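Local structure of luciferase-like enzymeAMP-CoA-ligase (Zophobas atratus, 4W8O) at residues F20-F25 / P171-I176; D33-I38 / G241-F246; T56-N61 / E158-C163; T70-F75 / S114-R119; T356-V361 / L377-D382. The protein probably activates carboxylic acids with ATP to form acyl-adenylates and then CoA thioesters, as AMP-CoA ligases related to beetle luciferases do. One frame throughout, in Å; residues are numbered along the deposited sequence.

Contact 1 of 5, residues F20-F25 / P171-I176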
# COMPACT_ATOMS: atom_id res chain seq x y z
N PHE A 20 9.28 6.46 9.71
CA PHE A 20 7.88 6.35 9.29
C PHE A 20 6.96 6.82 10.42
O PHE A 20 5.97 7.48 10.16
CB PHE A 20 7.57 4.90 8.87
CG PHE A 20 6.16 4.67 8.41
CD1 PHE A 20 5.57 5.50 7.47
CD2 PHE A 20 5.43 3.59 8.89
CE1 PHE A 20 4.27 5.28 7.04
CE2 PHE A 20 4.13 3.36 8.47
CZ PHE A 20 3.55 4.20 7.54
N GLY A 21 7.32 6.50 11.66
CA GLY A 21 6.58 6.99 12.83
C GLY A 21 6.57 8.50 12.99
O GLY A 21 5.53 9.10 13.23
N GLU A 22 7.74 9.11 12.86
CA GLU A 22 7.87 10.58 12.89
C GLU A 22 7.05 11.23 11.77
O GLU A 22 6.41 12.27 11.97
CB GLU A 22 9.34 11.00 12.78
CG GLU A 22 10.16 10.68 14.03
CD GLU A 22 11.67 10.87 13.83
OE1 GLU A 22 12.20 10.51 12.75
OE2 GLU A 22 12.33 11.38 14.76
N PHE A 23 7.09 10.62 10.59
CA PHE A 23 6.27 11.06 9.47
C PHE A 23 4.79 11.11 9.87
O PHE A 23 4.17 12.16 9.80
CB PHE A 23 6.46 10.13 8.28
CG PHE A 23 5.49 10.37 7.16
CD1 PHE A 23 5.67 11.44 6.29
CD2 PHE A 23 4.41 9.52 6.95
CE1 PHE A 23 4.78 11.67 5.25
CE2 PHE A 23 3.52 9.74 5.91
CZ PHE A 23 3.71 10.82 5.07
N LEU A 24 4.25 9.98 10.30
CA LEU A 24 2.83 9.90 10.62
C LEU A 24 2.43 10.89 11.71
O LEU A 24 1.38 11.53 11.63
CB LEU A 24 2.47 8.48 11.05
CG LEU A 24 2.61 7.38 9.99
CD1 LEU A 24 2.54 6.01 10.64
CD2 LEU A 24 1.55 7.51 8.91
N PHE A 25 3.29 11.01 12.72
CA PHE A 25 3.09 11.92 13.86
C PHE A 25 3.03 13.38 13.38
O PHE A 25 2.09 14.11 13.70
CB PHE A 25 4.24 11.75 14.86
CG PHE A 25 3.99 12.34 16.22
CD1 PHE A 25 3.39 11.58 17.22
CD2 PHE A 25 4.39 13.63 16.51
CE1 PHE A 25 3.16 12.12 18.48
CE2 PHE A 25 4.18 14.17 17.77
CZ PHE A 25 3.56 13.41 18.76
N PRO A 171 7.70 10.34 19.03
CA PRO A 171 8.20 9.10 18.43
C PRO A 171 9.69 8.89 18.71
O PRO A 171 10.46 9.85 18.75
CB PRO A 171 7.96 9.31 16.93
CG PRO A 171 6.83 10.28 16.87
CD PRO A 171 6.98 11.18 18.06
N SER A 172 10.08 7.64 18.90
CA SER A 172 11.47 7.29 19.20
C SER A 172 12.38 7.65 18.04
O SER A 172 12.02 7.47 16.88
CB SER A 172 11.59 5.80 19.47
OG SER A 172 10.71 5.39 20.49
N LYS A 173 13.56 8.16 18.36
CA LYS A 173 14.61 8.31 17.37
C LYS A 173 15.07 6.92 17.00
O LYS A 173 15.17 6.05 17.86
CB LYS A 173 15.77 9.14 17.94
CG LYS A 173 15.41 10.61 18.15
CD LYS A 173 15.16 11.27 16.80
CE LYS A 173 14.77 12.73 16.94
NZ LYS A 173 14.44 13.26 15.59
N THR A 174 15.31 6.69 15.71
CA THR A 174 15.77 5.38 15.25
C THR A 174 16.67 5.53 14.02
O THR A 174 16.91 6.64 13.55
CB THR A 174 14.58 4.42 14.98
OG1 THR A 174 15.07 3.10 14.68
CG2 THR A 174 13.70 4.93 13.84
N ASP A 175 17.19 4.41 13.54
CA ASP A 175 18.03 4.40 12.35
C ASP A 175 17.09 4.33 11.15
O ASP A 175 16.35 3.35 11.00
CB ASP A 175 18.97 3.19 12.40
CG ASP A 175 20.03 3.21 11.30
OD1 ASP A 175 19.69 3.37 10.12
OD2 ASP A 175 21.23 3.06 11.63
N ILE A 176 17.10 5.36 10.30
CA ILE A 176 16.16 5.42 9.17
C ILE A 176 16.41 4.38 8.05
O ILE A 176 15.56 4.20 7.18
CB ILE A 176 15.99 6.84 8.59
CG1 ILE A 176 17.28 7.35 7.95
CG2 ILE A 176 15.49 7.80 9.68
CD1 ILE A 176 17.12 8.72 7.32
O HOH W 1 10.89 12.15 17.02
O HOH W 2 14.53 8.75 13.71
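Residues 20-25, the start of helix 20-30, run past the irregular, extended chain 171-176, and the two backbones come nearest at Glu22 and Pro171, whose CA atoms lie 5.7 Å apart. In this AMP-binding (ANL) fold, 171-176 is part of the connection from helix 156-159 to strand 179-184, so the contact lays an interstrand loop along an N-terminal helix. Pro171 serves the apolar end. Its CD sits over the centre of the Phe25 ring, 3.7 Å from the centroid and only 11° off the normal, a CH-pi contact in which the somewhat polarised C-H bonds beside the amide nitrogen meet the pi cloud. CG of the same proline rests on Phe25 CG at 3.6 Å. Phe25 also meets Tyr92 edge to face.

Glu22 serves the polar end. With CG anti to the carbonyl carbon (chi1 -71°) and the chain extended beyond it, its carboxylate passes the proline ring and arrives beside the loop. Lys173, bent at chi2, swings its tip back to meet it at about a right angle, in a salt bridge well suited to this more open border. The other carboxylate oxygen, OE1, accepts from Ser19 N and reaches Thr174 N through a water. A second water donates both to Glu22 OE2 and to Pro171 O, while Lys173 NZ closes the salt bridge by donating a hydrogen bond to Glu22 OE2 at 2.9 Å, on its syn side.

Contact 2 of 5, residues D33-I38 / G241-F246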
# COMPACT_ATOMS: atom_id res chain seq x y z
N ASP A 33 -7.18 19.05 12.33
CA ASP A 33 -8.63 19.25 12.25
C ASP A 33 -9.28 18.58 11.04
O ASP A 33 -10.50 18.44 10.99
CB ASP A 33 -8.96 20.74 12.26
CG ASP A 33 -8.48 21.43 13.53
OD1 ASP A 33 -8.25 20.73 14.53
OD2 ASP A 33 -8.34 22.67 13.52
N ARG A 34 -8.48 18.15 10.07
CA ARG A 34 -9.01 17.45 8.90
C ARG A 34 -9.48 16.03 9.23
O ARG A 34 -9.13 15.48 10.27
CB ARG A 34 -7.95 17.39 7.80
CG ARG A 34 -7.52 18.75 7.28
CD ARG A 34 -6.72 18.59 6.01
NE ARG A 34 -6.23 19.86 5.52
CZ ARG A 34 -5.50 20.02 4.42
NH1 ARG A 34 -5.15 18.97 3.68
NH2 ARG A 34 -5.10 21.24 4.07
N ILE A 35 -10.27 15.45 8.33
CA ILE A 35 -10.76 14.09 8.50
C ILE A 35 -9.70 13.12 8.01
O ILE A 35 -9.35 13.13 6.84
CB ILE A 35 -12.07 13.81 7.72
CG1 ILE A 35 -13.17 14.83 8.06
CG2 ILE A 35 -12.55 12.39 8.01
CD1 ILE A 35 -13.58 14.86 9.53
N CYS A 36 -9.20 12.27 8.90
CA CYS A 36 -8.19 11.28 8.54
C CYS A 36 -8.79 10.09 7.78
O CYS A 36 -8.33 9.73 6.69
CB CYS A 36 -7.47 10.78 9.80
SG CYS A 36 -6.27 9.46 9.54
N GLN A 37 -9.83 9.49 8.37
CA GLN A 37 -10.41 8.25 7.89
C GLN A 37 -11.93 8.22 8.06
O GLN A 37 -12.48 8.77 9.04
CB GLN A 37 -9.77 7.05 8.62
CG GLN A 37 -9.85 7.10 10.14
CD GLN A 37 -9.34 5.83 10.81
OE1 GLN A 37 -8.81 4.93 10.17
NE2 GLN A 37 -9.50 5.75 12.12
N ILE A 38 -12.59 7.58 7.10
CA ILE A 38 -14.03 7.38 7.10
C ILE A 38 -14.32 5.91 6.80
O ILE A 38 -13.88 5.39 5.77
CB ILE A 38 -14.72 8.24 6.01
CG1 ILE A 38 -14.47 9.73 6.24
CG2 ILE A 38 -16.23 7.96 5.99
CD1 ILE A 38 -15.16 10.63 5.22
N GLY A 241 -2.67 15.45 4.23
CA GLY A 241 -3.87 15.62 5.04
C GLY A 241 -5.16 15.31 4.30
O GLY A 241 -6.19 15.88 4.61
N SER A 242 -5.09 14.40 3.34
CA SER A 242 -6.27 13.93 2.64
C SER A 242 -7.04 12.93 3.49
O SER A 242 -6.61 12.56 4.58
CB SER A 242 -5.86 13.28 1.33
OG SER A 242 -5.17 14.20 0.51
N THR A 243 -8.18 12.49 2.98
CA THR A 243 -9.06 11.57 3.70
C THR A 243 -9.04 10.21 3.03
O THR A 243 -9.19 10.11 1.81
CB THR A 243 -10.50 12.11 3.71
OG1 THR A 243 -10.52 13.37 4.39
CG2 THR A 243 -11.45 11.15 4.42
N ARG A 244 -8.84 9.16 3.83
CA ARG A 244 -8.94 7.78 3.35
C ARG A 244 -10.32 7.22 3.67
O ARG A 244 -10.76 7.25 4.83
CB ARG A 244 -7.86 6.91 4.00
CG ARG A 244 -7.74 5.51 3.42
CD ARG A 244 -6.49 4.79 3.92
NE ARG A 244 -6.50 4.66 5.38
CZ ARG A 244 -7.16 3.74 6.08
NH1 ARG A 244 -7.89 2.80 5.47
NH2 ARG A 244 -7.09 3.73 7.40
N VAL A 245 -11.00 6.72 2.64
CA VAL A 245 -12.29 6.05 2.82
C VAL A 245 -12.16 4.55 2.52
O VAL A 245 -11.50 4.16 1.56
CB VAL A 245 -13.38 6.69 1.93
CG1 VAL A 245 -14.77 6.19 2.33
CG2 VAL A 245 -13.31 8.21 2.03
N PHE A 246 -12.77 3.72 3.35
CA PHE A 246 -12.75 2.28 3.12
C PHE A 246 -14.14 1.68 3.24
O PHE A 246 -15.04 2.25 3.86
CB PHE A 246 -11.77 1.58 4.08
CG PHE A 246 -12.08 1.80 5.54
CD1 PHE A 246 -12.96 0.96 6.20
CD2 PHE A 246 -11.50 2.84 6.24
CE1 PHE A 246 -13.26 1.15 7.53
CE2 PHE A 246 -11.79 3.04 7.58
CZ PHE A 246 -12.68 2.20 8.22
O HOH W 3 -6.12 5.44 9.36
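With OG1 anti to its carbonyl carbon (chi1 -61°), Thr243 turns its hydroxyl to Ile35 O and donates a 2.7 Å bond from OG1; the same rotation sends CG2 toward Ile38, where it lies 3.8 Å from CG1. A beta-branched residue supplies both a donor and a methyl to the neighbouring strand. Gln37 has CG between its backbone N and carbonyl carbon (chi1 55°), which sets its chain alongside that of Arg244. Their ends do not bond directly: a water in the guanidinium plane accepts from Arg244 NH2 and donates to Gln37 OE1, while Gln37 NE2 serves Leu81 O and Glu46 OE1, and Arg244 NH1 is bonded to His221. The backbones are joined by Arg244 N to Cys36 O (3.0 Å), Ile38 N to Arg244 O (2.9 Å) and Phe246 N to Ile38 O (3.1 Å). That last oxygen also lies over a face of the Phe246 ring. Gly241, whose positive phi glycine readily adopts, closes helix 228-239 in a Schellman motif, and its O takes a weak bond from Arg34 NH1. Strand 35-39 joins, in parallel, the last strand of beta-alpha-beta unit 218-246, with a classic beta bulge, Cys36 and Gln37, opposite Glu46.

Contact 3 of 5, residues T56-N61 / E158-C163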
# COMPACT_ATOMS: atom_id res chain seq x y z
N THR A 56 -1.12 7.68 20.24
CA THR A 56 -0.14 8.05 21.27
C THR A 56 -0.37 7.20 22.52
O THR A 56 0.58 6.66 23.10
CB THR A 56 -0.21 9.56 21.60
OG1 THR A 56 0.14 10.32 20.43
CG2 THR A 56 0.74 9.92 22.74
N ARG A 57 -1.63 7.03 22.90
CA ARG A 57 -1.98 6.22 24.07
C ARG A 57 -1.64 4.75 23.88
O ARG A 57 -1.10 4.12 24.78
CB ARG A 57 -3.46 6.38 24.41
CG ARG A 57 -3.79 7.72 25.02
CD ARG A 57 -5.29 7.91 25.12
NE ARG A 57 -5.64 9.24 25.59
CZ ARG A 57 -6.88 9.68 25.73
NH1 ARG A 57 -7.91 8.90 25.41
NH2 ARG A 57 -7.11 10.91 26.17
N VAL A 58 -1.93 4.21 22.69
CA VAL A 58 -1.54 2.85 22.37
C VAL A 58 -0.03 2.68 22.44
O VAL A 58 0.46 1.70 23.00
CB VAL A 58 -2.08 2.40 21.00
CG1 VAL A 58 -1.52 1.04 20.61
CG2 VAL A 58 -3.60 2.33 21.01
N ALA A 59 0.71 3.65 21.89
CA ALA A 59 2.18 3.61 21.89
C ALA A 59 2.77 3.58 23.30
O ALA A 59 3.67 2.79 23.59
CB ALA A 59 2.75 4.80 21.12
N LEU A 60 2.26 4.46 24.16
CA LEU A 60 2.74 4.52 25.55
C LEU A 60 2.49 3.19 26.26
O LEU A 60 3.31 2.76 27.05
CB LEU A 60 2.08 5.68 26.31
CG LEU A 60 2.58 7.07 25.92
CD1 LEU A 60 1.62 8.13 26.44
CD2 LEU A 60 3.99 7.32 26.45
N ASN A 61 1.37 2.55 25.97
CA ASN A 61 1.10 1.24 26.56
C ASN A 61 1.97 0.14 25.95
O ASN A 61 2.46 -0.72 26.66
CB ASN A 61 -0.39 0.90 26.44
CG ASN A 61 -1.24 1.69 27.42
OD1 ASN A 61 -0.86 1.86 28.58
ND2 ASN A 61 -2.38 2.18 26.96
N GLU A 158 -8.30 -1.78 25.91
CA GLU A 158 -7.34 -1.66 27.01
C GLU A 158 -6.09 -0.87 26.62
O GLU A 158 -5.57 -0.09 27.42
CB GLU A 158 -6.92 -3.04 27.52
CG GLU A 158 -7.95 -3.69 28.42
CD GLU A 158 -7.79 -5.19 28.54
OE1 GLU A 158 -6.76 -5.75 28.11
OE2 GLU A 158 -8.71 -5.82 29.09
N MET A 159 -5.61 -1.09 25.39
CA MET A 159 -4.41 -0.39 24.90
C MET A 159 -4.63 1.11 24.69
O MET A 159 -3.67 1.88 24.67
CB MET A 159 -3.91 -1.03 23.58
CG MET A 159 -3.39 -2.45 23.70
SD MET A 159 -2.01 -2.63 24.85
CE MET A 159 -0.71 -1.80 23.93
N THR A 160 -5.89 1.54 24.53
CA THR A 160 -6.21 2.96 24.37
C THR A 160 -6.39 3.68 25.72
O THR A 160 -6.68 4.88 25.73
CB THR A 160 -7.48 3.18 23.53
OG1 THR A 160 -8.61 2.59 24.19
CG2 THR A 160 -7.33 2.57 22.13
N LEU A 161 -6.24 2.97 26.84
CA LEU A 161 -6.41 3.58 28.16
C LEU A 161 -5.35 4.66 28.35
O LEU A 161 -4.16 4.38 28.22
CB LEU A 161 -6.29 2.54 29.28
CG LEU A 161 -7.39 1.47 29.40
CD1 LEU A 161 -6.98 0.43 30.43
CD2 LEU A 161 -8.75 2.06 29.74
N PRO A 162 -5.78 5.90 28.66
CA PRO A 162 -4.82 6.97 28.84
C PRO A 162 -3.95 6.76 30.07
O PRO A 162 -4.47 6.46 31.14
CB PRO A 162 -5.69 8.22 29.01
CG PRO A 162 -7.00 7.71 29.48
CD PRO A 162 -7.17 6.36 28.85
N CYS A 163 -2.64 6.89 29.91
CA CYS A 163 -1.70 6.88 31.02
C CYS A 163 -0.32 7.28 30.53
O CYS A 163 0.03 7.04 29.37
CB CYS A 163 -1.63 5.51 31.70
SG CYS A 163 -0.33 5.39 32.97
O HOH W 4 0.23 4.26 29.24
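Just where helix 156-159 ends, the turn that leaves it is tied to the flank of helix 48-64 by Asn61, whose amide nitrogen serves two backbone carbonyls. One N-H goes to Leu161 O, 3.1 Å from ND2, in the carbonyl plane and on a lone pair. The other goes to Met159 O, 2.6 Å from ND2, but here the donor stands well above the carbonyl plane. Both acceptors lie close to the amide plane, so the pair fixes the rotation of the group, and a primary amide is the natural choice because it carries two hydrogens on one atom. Met159 O also receives the CA-H of Val58, with CA 3.3 Å away.

In the AMP-binding fold this places the connection between strand 154-155 and strand 179-184 against an early helix of the chain, whose inner side, through Val58 and Ala59, packs on helix 85-92. Met159, bent at chi2 and chi3, curls its CE to 3.7 Å from Asn61 CB. Separately, nearer the start of helix 48-64, Val58 CG2 meets Thr160 CG2. Arg57 extends from CG to NE along the turn; Pro162 CB lies over one face of its guanidinium, offset toward the rim, 3.6 Å from NE, while NE itself forms a salt bridge with Glu166. Beyond, Leu60 CD1 comes within 3.5 Å of Cys163 O.

Contact 4 of 5, residues T70-F75 / S114-R119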
# COMPACT_ATOMS: atom_id res chain seq x y z
N THR A 70 13.35 -2.92 17.76
CA THR A 70 13.76 -4.23 17.25
C THR A 70 12.60 -5.23 17.10
O THR A 70 12.74 -6.23 16.41
CB THR A 70 14.87 -4.85 18.12
OG1 THR A 70 14.46 -4.85 19.49
CG2 THR A 70 16.18 -4.06 18.00
N ASP A 71 11.46 -4.97 17.73
CA ASP A 71 10.34 -5.89 17.70
C ASP A 71 9.51 -5.78 16.43
O ASP A 71 9.46 -4.74 15.80
CB ASP A 71 9.42 -5.66 18.89
CG ASP A 71 10.09 -5.97 20.20
OD1 ASP A 71 10.65 -7.07 20.32
OD2 ASP A 71 10.05 -5.11 21.10
N VAL A 72 8.87 -6.89 16.07
CA VAL A 72 7.90 -6.93 14.97
C VAL A 72 6.49 -6.97 15.56
O VAL A 72 6.22 -7.76 16.45
CB VAL A 72 8.10 -8.19 14.10
CG1 VAL A 72 6.99 -8.32 13.05
CG2 VAL A 72 9.46 -8.15 13.44
N VAL A 73 5.61 -6.11 15.07
CA VAL A 73 4.22 -6.12 15.50
C VAL A 73 3.37 -6.45 14.28
O VAL A 73 3.49 -5.82 13.23
CB VAL A 73 3.77 -4.78 16.10
CG1 VAL A 73 2.33 -4.87 16.58
CG2 VAL A 73 4.68 -4.38 17.25
N CYS A 74 2.52 -7.45 14.45
CA CYS A 74 1.74 -7.99 13.36
C CYS A 74 0.26 -7.65 13.49
O CYS A 74 -0.24 -7.43 14.59
CB CYS A 74 1.94 -9.50 13.36
SG CYS A 74 1.36 -10.29 11.87
N PHE A 75 -0.44 -7.59 12.36
CA PHE A 75 -1.86 -7.23 12.32
C PHE A 75 -2.62 -8.19 11.41
O PHE A 75 -2.19 -8.48 10.30
CB PHE A 75 -2.01 -5.78 11.83
CG PHE A 75 -1.23 -4.82 12.65
CD1 PHE A 75 0.10 -4.59 12.37
CD2 PHE A 75 -1.80 -4.21 13.75
CE1 PHE A 75 0.85 -3.75 13.17
CE2 PHE A 75 -1.06 -3.36 14.55
CZ PHE A 75 0.26 -3.13 14.27
N SER A 114 6.06 -17.67 10.78
CA SER A 114 7.37 -18.27 10.97
C SER A 114 8.46 -17.40 10.34
O SER A 114 9.59 -17.40 10.80
CB SER A 114 7.41 -19.70 10.41
OG SER A 114 7.54 -19.70 8.99
N LEU A 115 8.11 -16.66 9.28
CA LEU A 115 9.05 -15.72 8.68
C LEU A 115 9.38 -14.54 9.60
O LEU A 115 10.54 -14.17 9.73
CB LEU A 115 8.51 -15.17 7.36
CG LEU A 115 8.37 -16.13 6.19
CD1 LEU A 115 7.58 -15.47 5.07
CD2 LEU A 115 9.74 -16.58 5.68
N VAL A 116 8.36 -13.94 10.23
CA VAL A 116 8.52 -12.68 10.95
C VAL A 116 8.46 -12.78 12.49
O VAL A 116 8.80 -11.82 13.18
CB VAL A 116 7.54 -11.61 10.44
CG1 VAL A 116 7.67 -11.45 8.93
CG2 VAL A 116 6.09 -11.91 10.83
N THR A 117 8.04 -13.94 13.01
CA THR A 117 8.03 -14.23 14.45
C THR A 117 7.71 -13.00 15.31
O THR A 117 8.57 -12.48 16.00
CB THR A 117 9.37 -14.84 14.90
OG1 THR A 117 10.44 -13.94 14.62
CG2 THR A 117 9.63 -16.17 14.18
N PRO A 118 6.44 -12.53 15.26
CA PRO A 118 6.08 -11.27 15.92
C PRO A 118 5.99 -11.36 17.44
O PRO A 118 5.75 -12.43 18.00
CB PRO A 118 4.72 -10.92 15.31
CG PRO A 118 4.15 -12.22 14.84
CD PRO A 118 5.27 -13.21 14.67
N ARG A 119 6.19 -10.22 18.10
CA ARG A 119 6.08 -10.15 19.54
C ARG A 119 4.64 -9.98 19.96
O ARG A 119 4.22 -10.48 20.99
CB ARG A 119 6.90 -8.99 20.07
CG ARG A 119 6.80 -8.87 21.57
CD ARG A 119 8.01 -8.17 22.11
NE ARG A 119 7.85 -7.83 23.52
CZ ARG A 119 8.80 -7.25 24.24
NH1 ARG A 119 9.97 -6.94 23.68
NH2 ARG A 119 8.57 -6.96 25.52
O HOH W 5 9.66 -9.58 17.02
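The guanidinium of Arg119 presents its edge to Asp71: OD1 lies in the guanidinium plane, whereas OD2 meets the group obliquely. Carboxylate and guanidinium planes stand 82° apart, so the paired, coplanar form of the salt bridge is not adopted; NH1 alone faces both oxygens, 3.2 Å from Asp71 OD2 and 3.4 Å from OD1, the latter a weak hydrogen bond. Arg119 can reach that far because CG is anti to its backbone N (chi1 179°) and the chain stays extended to NE, with CD running close to the carboxylate. Second partners steady the two ends: Asp71 OD2 accepts from Thr68 N, and Arg119 NH2 makes a weak bond to Lys65 O.

The backbone tie is Arg119 N to Val72 O, 3.0 Å. It begins the parallel pairing that continues as Cys74 with Ile120 and Phe122. Strand 72-76 lies between strands 96-99 and 120-124 in the parallel part of its sheet, and helix 106-116 is the connection of the beta-alpha-beta crossover that links those two neighbours across it. The chain leaves that helix at Thr117, with positive phi, and drops onto the strand. Pro118, which has no N-H to satisfy, packs its ring on Cys74, CB to CB at 3.7 Å. Val72 packs against the end of helix 106-116, its CG1 4.2 Å from Val116 CB and its CG2 3.7 Å from Val116 O, in a buried layer where compact beta-branched residues suit both strand and packing. A water accepts from Val72 N (3.0 Å) and donates to Thr117 O.

Contact 5 of 5, residues T356-V361 / L377-D382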
# COMPACT_ATOMS: atom_id res chain seq x y z
N THR A 356 12.55 7.33 -10.89
CA THR A 356 12.64 5.90 -11.12
C THR A 356 13.35 5.64 -12.46
O THR A 356 13.13 6.38 -13.43
CB THR A 356 11.24 5.27 -11.16
OG1 THR A 356 10.58 5.47 -9.90
CG2 THR A 356 11.30 3.77 -11.46
N LEU A 357 14.19 4.61 -12.49
CA LEU A 357 14.79 4.13 -13.74
C LEU A 357 14.14 2.80 -14.14
O LEU A 357 13.91 1.93 -13.29
CB LEU A 357 16.30 3.92 -13.58
CG LEU A 357 17.13 5.11 -13.10
CD1 LEU A 357 18.55 4.65 -12.82
CD2 LEU A 357 17.12 6.24 -14.12
N LEU A 358 13.86 2.64 -15.44
CA LEU A 358 13.30 1.38 -15.97
C LEU A 358 14.02 0.98 -17.25
O LEU A 358 14.17 1.79 -18.17
CB LEU A 358 11.80 1.53 -16.22
CG LEU A 358 11.06 0.24 -16.59
CD1 LEU A 358 9.64 0.29 -16.08
CD2 LEU A 358 11.07 -0.04 -18.10
N LYS A 359 14.46 -0.27 -17.30
CA LYS A 359 15.10 -0.81 -18.49
C LYS A 359 14.50 -2.15 -18.88
O LYS A 359 13.94 -2.86 -18.04
CB LYS A 359 16.62 -0.92 -18.29
CG LYS A 359 17.05 -1.92 -17.22
CD LYS A 359 18.56 -1.93 -17.03
CE LYS A 359 18.98 -3.06 -16.11
NZ LYS A 359 20.45 -3.13 -15.86
N ILE A 360 14.60 -2.47 -20.17
CA ILE A 360 14.21 -3.77 -20.71
C ILE A 360 15.49 -4.49 -21.10
O ILE A 360 16.27 -3.96 -21.89
CB ILE A 360 13.34 -3.64 -21.97
CG1 ILE A 360 12.16 -2.69 -21.75
CG2 ILE A 360 12.85 -5.01 -22.45
CD1 ILE A 360 11.06 -3.25 -20.89
N VAL A 361 15.71 -5.69 -20.56
CA VAL A 361 16.94 -6.44 -20.81
C VAL A 361 16.67 -7.76 -21.53
O VAL A 361 15.81 -8.54 -21.12
CB VAL A 361 17.71 -6.72 -19.50
CG1 VAL A 361 18.89 -7.65 -19.74
CG2 VAL A 361 18.19 -5.41 -18.89
N LEU A 377 11.66 -6.67 -17.67
CA LEU A 377 11.63 -5.35 -17.03
C LEU A 377 12.48 -5.33 -15.77
O LEU A 377 12.30 -6.15 -14.86
CB LEU A 377 10.21 -4.91 -16.68
CG LEU A 377 9.51 -4.12 -17.78
CD1 LEU A 377 9.13 -5.06 -18.91
CD2 LEU A 377 8.29 -3.39 -17.23
N ARG A 378 13.40 -4.37 -15.72
CA ARG A 378 14.22 -4.16 -14.54
C ARG A 378 14.17 -2.70 -14.14
O ARG A 378 14.17 -1.81 -15.00
CB ARG A 378 15.64 -4.62 -14.80
CG ARG A 378 15.69 -6.03 -15.35
CD ARG A 378 17.02 -6.68 -15.10
NE ARG A 378 17.09 -8.00 -15.70
CZ ARG A 378 18.22 -8.62 -16.03
NH1 ARG A 378 19.39 -8.03 -15.82
NH2 ARG A 378 18.18 -9.82 -16.59
N VAL A 379 14.15 -2.45 -12.84
CA VAL A 379 13.86 -1.13 -12.30
C VAL A 379 14.78 -0.78 -11.13
O VAL A 379 15.33 -1.67 -10.48
CB VAL A 379 12.38 -1.04 -11.85
CG1 VAL A 379 11.46 -1.26 -13.04
CG2 VAL A 379 12.08 -2.06 -10.76
N LYS A 380 14.96 0.53 -10.89
CA LYS A 380 15.85 1.00 -9.83
C LYS A 380 15.43 2.37 -9.32
O LYS A 380 15.18 3.27 -10.10
CB LYS A 380 17.30 1.07 -10.34
CG LYS A 380 18.32 1.36 -9.25
CD LYS A 380 19.73 1.28 -9.79
CE LYS A 380 20.78 1.60 -8.73
NZ LYS A 380 22.16 1.44 -9.28
N SER A 381 15.35 2.49 -8.00
CA SER A 381 14.99 3.74 -7.33
C SER A 381 15.25 3.63 -5.84
O SER A 381 15.53 2.55 -5.32
CB SER A 381 13.51 4.07 -7.54
OG SER A 381 12.68 3.36 -6.63
N ASP A 382 15.11 4.76 -5.16
CA ASP A 382 15.28 4.83 -3.71
C ASP A 382 14.10 4.23 -2.95
O ASP A 382 14.16 4.15 -1.73
CB ASP A 382 15.48 6.28 -3.26
CG ASP A 382 16.82 6.85 -3.67
OD1 ASP A 382 17.70 6.11 -4.18
OD2 ASP A 382 16.99 8.07 -3.47
O HOH W 6 10.42 4.07 -7.64
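Backbone hydrogen bonds make the frame: Leu357 pairs with Lys380 and Lys359 with Arg378, each an antiparallel hydrogen-bonded pair, joining the two arms of a beta hairpin, strands 357-362 and 367-380. Lys359 N to Arg378 O and Arg378 N to Lys359 O are both 2.8 Å, and the Leu357-Lys380 pair is similar. CA-H groups of Leu358, Leu377 and Val379, in the non-hydrogen-bonded pairs, add contacts to the same carbonyls.

Apolar packing occupies the face bearing Leu358, Ile360, Leu377 and Val379. Leu358 CD1 touches Val379 CG1 at 3.9 Å and Leu377 CD2 at 4.1 Å, while Ile360 CD1 packs against Leu377 CD1.

Lys359, Arg378 and Lys380 share the other face with Leu357. Arg378, extended from CG to NE, lays its guanidinium against Val361, whose CG1 stands over one face, offset toward the rim. Lys359 has CG between its backbone N and carbonyl carbon (chi1 65°), which carries its stem past Arg378, CG to CB 3.9 Å. Both cations form salt bridges with Asp398, and Arg378 has further ones with Glu366 and Glu376.

At the far end a water lies between Thr356 OG1 and Ser381 OG, 2.7 and 2.6 Å away; Thr356 OG1 is also bonded to Ser353 OG, and Ser381 OG to Ala383 N. One face is thus apolar; on the other, the like charges of buried Lys359 and Arg378 are probably offset by Asp398, Glu366 and Glu376.

Overall arrangement
Contacts 2, 4 and 5 are buried and centre on sheets, yet differ in kind: contact 2 is parallel pairing, contact 5 an antiparallel hairpin, and contact 4 a strand meeting the turn beyond a helix. Contacts 1 and 3 are only partly buried and join helices to loops, relying on side-chain bonds, a charged pair in one and an amide in the other. These two touch, Phe25 CE1 lying 4.0 Å from Thr56 OG1. Contacts 3 and 4 use successive elements, helix 48-64 and strand 72-76, and contact 4 is nested within contact 3. Contact 5 touches none of the others and lies farthest from contact 3, centres about 43 Å apart, on opposite sides of the chain's centre.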